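Local structure of deoxyhypusine hydroxylase (Homo sapiens, 4D50) at residues Q24-R29 with D54-L59. The protein catalyses the iron-dependent hydroxylation of deoxyhypusine in the translation factor eIF5A, the second and last step in making hypusine. Sequence-based numbering, arbitrary orientation.
Sequences QPLQAR and DDSALL
In this HEAT-repeat fold, R29 of helix 26-39 and D54, in the loop leading into helix 57-70, form a salt bridge that joins the starts of two helices. The bridge is end-on, both terminal nitrogens converging on a single oxygen: NH1 of R29 lies 2.8 Å from OD1 of D54, and NH2 of R29 lies 2.9 Å from the same OD1. The oxygen sits almost in the guanidinium plane, yet both donors come from the same face of the carboxylate, whose plane is turned 69° from that of the guanidinium. CG of D54 stands anti to the backbone N (chi1 -160°), which carries the carboxylate toward R29; its rotation about CB-CG then gives OD1 to the arginine and OD2 to its own chain. OD2 of D54 accepts from N of S56 at 2.8 Å, closing an Asx turn that holds the carboxylate from its other end. NE of R29 also hydrogen-bonds the backbone O of L19, a further restraint on the guanidinium. An asparagine here in place of D54 would probably leave the buried arginine charge without its anionic mate. Over one guanidinium face lies a methyl of L59, whose CD2 is 3.5 Å from CZ of R29. L26 buries nearly as much surface as L59, but its CD1 comes no nearer than 4.5 Å to OG of S56. That serine is the N-cap of helix 57-70, which goes on to supply the iron ligand H61; OG of S56 also hydrogen-bonds E276 of helix 272-289, and it accepts from N of L59 at 2.9 Å with an N-H...O angle of 164°.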
loop_
_atom_site.group_PDB
_atom_site.type_symbol
_atom_site.label_atom_id
_atom_site.label_comp_id
_atom_site.label_asym_id
_atom_site.label_seq_id
_atom_site.Cartn_x
_atom_site.Cartn_y
_atom_site.Cartn_z
ATOM N N GLN A 24 -3.096 -13.170 18.765
ATOM C CA GLN A 24 -3.802 -13.742 17.667
ATOM C C GLN A 24 -2.788 -13.995 16.536
ATOM O O GLN A 24 -1.878 -13.229 16.380
ATOM C CB GLN A 24 -4.870 -12.759 17.150
ATOM C CG GLN A 24 -6.153 -12.719 17.981
ATOM C CD GLN A 24 -7.059 -13.932 17.784
ATOM O OE1 GLN A 24 -6.905 -14.731 16.847
ATOM N NE2 GLN A 24 -8.045 -14.044 18.652
ATOM N N PRO A 25 -2.972 -15.040 15.763
ATOM C CA PRO A 25 -2.068 -15.177 14.601
ATOM C C PRO A 25 -2.184 -13.961 13.672
ATOM O O PRO A 25 -3.258 -13.393 13.538
ATOM C CB PRO A 25 -2.600 -16.380 13.870
ATOM C CG PRO A 25 -3.866 -16.749 14.513
ATOM C CD PRO A 25 -3.911 -16.153 15.870
ATOM N N LEU A 26 -1.085 -13.590 13.038
ATOM C CA LEU A 26 -1.026 -12.417 12.184
ATOM C C LEU A 26 -2.100 -12.438 11.085
ATOM O O LEU A 26 -2.716 -11.387 10.746
ATOM C CB LEU A 26 0.374 -12.332 11.561
ATOM C CG LEU A 26 0.821 -10.967 11.035
ATOM C CD1 LEU A 26 0.671 -9.910 12.137
ATOM C CD2 LEU A 26 2.270 -11.036 10.527
ATOM N N GLN A 27 -2.372 -13.591 10.498
ATOM C CA GLN A 27 -3.306 -13.632 9.399
ATOM C C GLN A 27 -4.716 -13.273 9.902
ATOM O O GLN A 27 -5.487 -12.656 9.177
ATOM C CB GLN A 27 -3.292 -14.996 8.702
ATOM C CG GLN A 27 -3.860 -16.149 9.544
ATOM C CD GLN A 27 -4.523 -17.231 8.696
ATOM O OE1 GLN A 27 -4.229 -18.409 8.844
ATOM N NE2 GLN A 27 -5.433 -16.828 7.815
ATOM N N ALA A 28 -5.018 -13.629 11.138
ATOM C CA ALA A 28 -6.292 -13.331 11.805
ATOM C C ALA A 28 -6.458 -11.856 12.122
ATOM O O ALA A 28 -7.532 -11.293 11.992
ATOM C CB ALA A 28 -6.408 -14.121 13.090
ATOM N N ARG A 29 -5.369 -11.221 12.500
ATOM C CA ARG A 29 -5.399 -9.807 12.719
ATOM C C ARG A 29 -5.471 -9.077 11.385
ATOM O O ARG A 29 -6.125 -8.045 11.307
ATOM C CB ARG A 29 -4.187 -9.404 13.512
ATOM C CG ARG A 29 -4.010 -10.161 14.874
ATOM C CD ARG A 29 -2.699 -9.796 15.528
ATOM N NE ARG A 29 -2.733 -8.469 16.091
ATOM C CZ ARG A 29 -1.724 -7.797 16.590
ATOM N NH1 ARG A 29 -0.508 -8.333 16.654
ATOM N NH2 ARG A 29 -1.894 -6.591 17.093
ATOM N N ASP A 54 1.541 -1.878 18.231
ATOM C CA ASP A 54 2.107 -3.174 17.941
ATOM C C ASP A 54 3.553 -3.122 17.467
ATOM O O ASP A 54 4.072 -2.115 16.977
ATOM C CB ASP A 54 1.287 -3.865 16.845
ATOM C CG ASP A 54 1.493 -5.351 16.804
ATOM O OD1 ASP A 54 0.916 -6.092 17.643
ATOM O OD2 ASP A 54 2.259 -5.816 15.918
ATOM N N ASP A 55 4.222 -4.236 17.707
ATOM C CA ASP A 55 5.547 -4.478 17.309
ATOM C C ASP A 55 5.807 -4.664 15.836
ATOM O O ASP A 55 6.920 -4.453 15.381
ATOM C CB ASP A 55 5.884 -5.883 17.900
ATOM C CG ASP A 55 7.084 -5.901 18.674
ATOM O OD1 ASP A 55 7.442 -4.828 19.243
ATOM O OD2 ASP A 55 7.645 -7.054 18.715
ATOM N N SER A 56 4.824 -5.159 15.105
ATOM C CA SER A 56 4.978 -5.496 13.707
ATOM C C SER A 56 4.886 -4.267 12.818
ATOM O O SER A 56 3.826 -3.737 12.675
ATOM C CB SER A 56 3.913 -6.486 13.297
ATOM O OG SER A 56 3.787 -6.697 11.856
ATOM N N ALA A 57 5.978 -3.952 12.143
ATOM C CA ALA A 57 5.990 -2.787 11.152
ATOM C C ALA A 57 5.049 -3.100 9.992
ATOM O O ALA A 57 4.335 -2.189 9.487
ATOM C CB ALA A 57 7.389 -2.553 10.587
ATOM N N LEU A 58 5.038 -4.350 9.537
ATOM C CA LEU A 58 4.092 -4.843 8.502
ATOM C C LEU A 58 2.641 -4.541 8.912
ATOM O O LEU A 58 1.893 -3.862 8.177
ATOM C CB LEU A 58 4.224 -6.333 8.227
ATOM C CG LEU A 58 3.266 -6.803 7.143
ATOM C CD1 LEU A 58 3.626 -6.220 5.781
ATOM C CD2 LEU A 58 3.265 -8.323 6.988
ATOM N N LEU A 59 2.273 -4.955 10.115
ATOM C CA LEU A 59 0.892 -4.700 10.525
ATOM C C LEU A 59 0.641 -3.196 10.618
ATOM O O LEU A 59 -0.326 -2.697 10.090
ATOM C CB LEU A 59 0.573 -5.416 11.843
ATOM C CG LEU A 59 -0.877 -5.230 12.288
ATOM C CD1 LEU A 59 -1.931 -5.782 11.359
ATOM C CD2 LEU A 59 -0.996 -5.896 13.699
#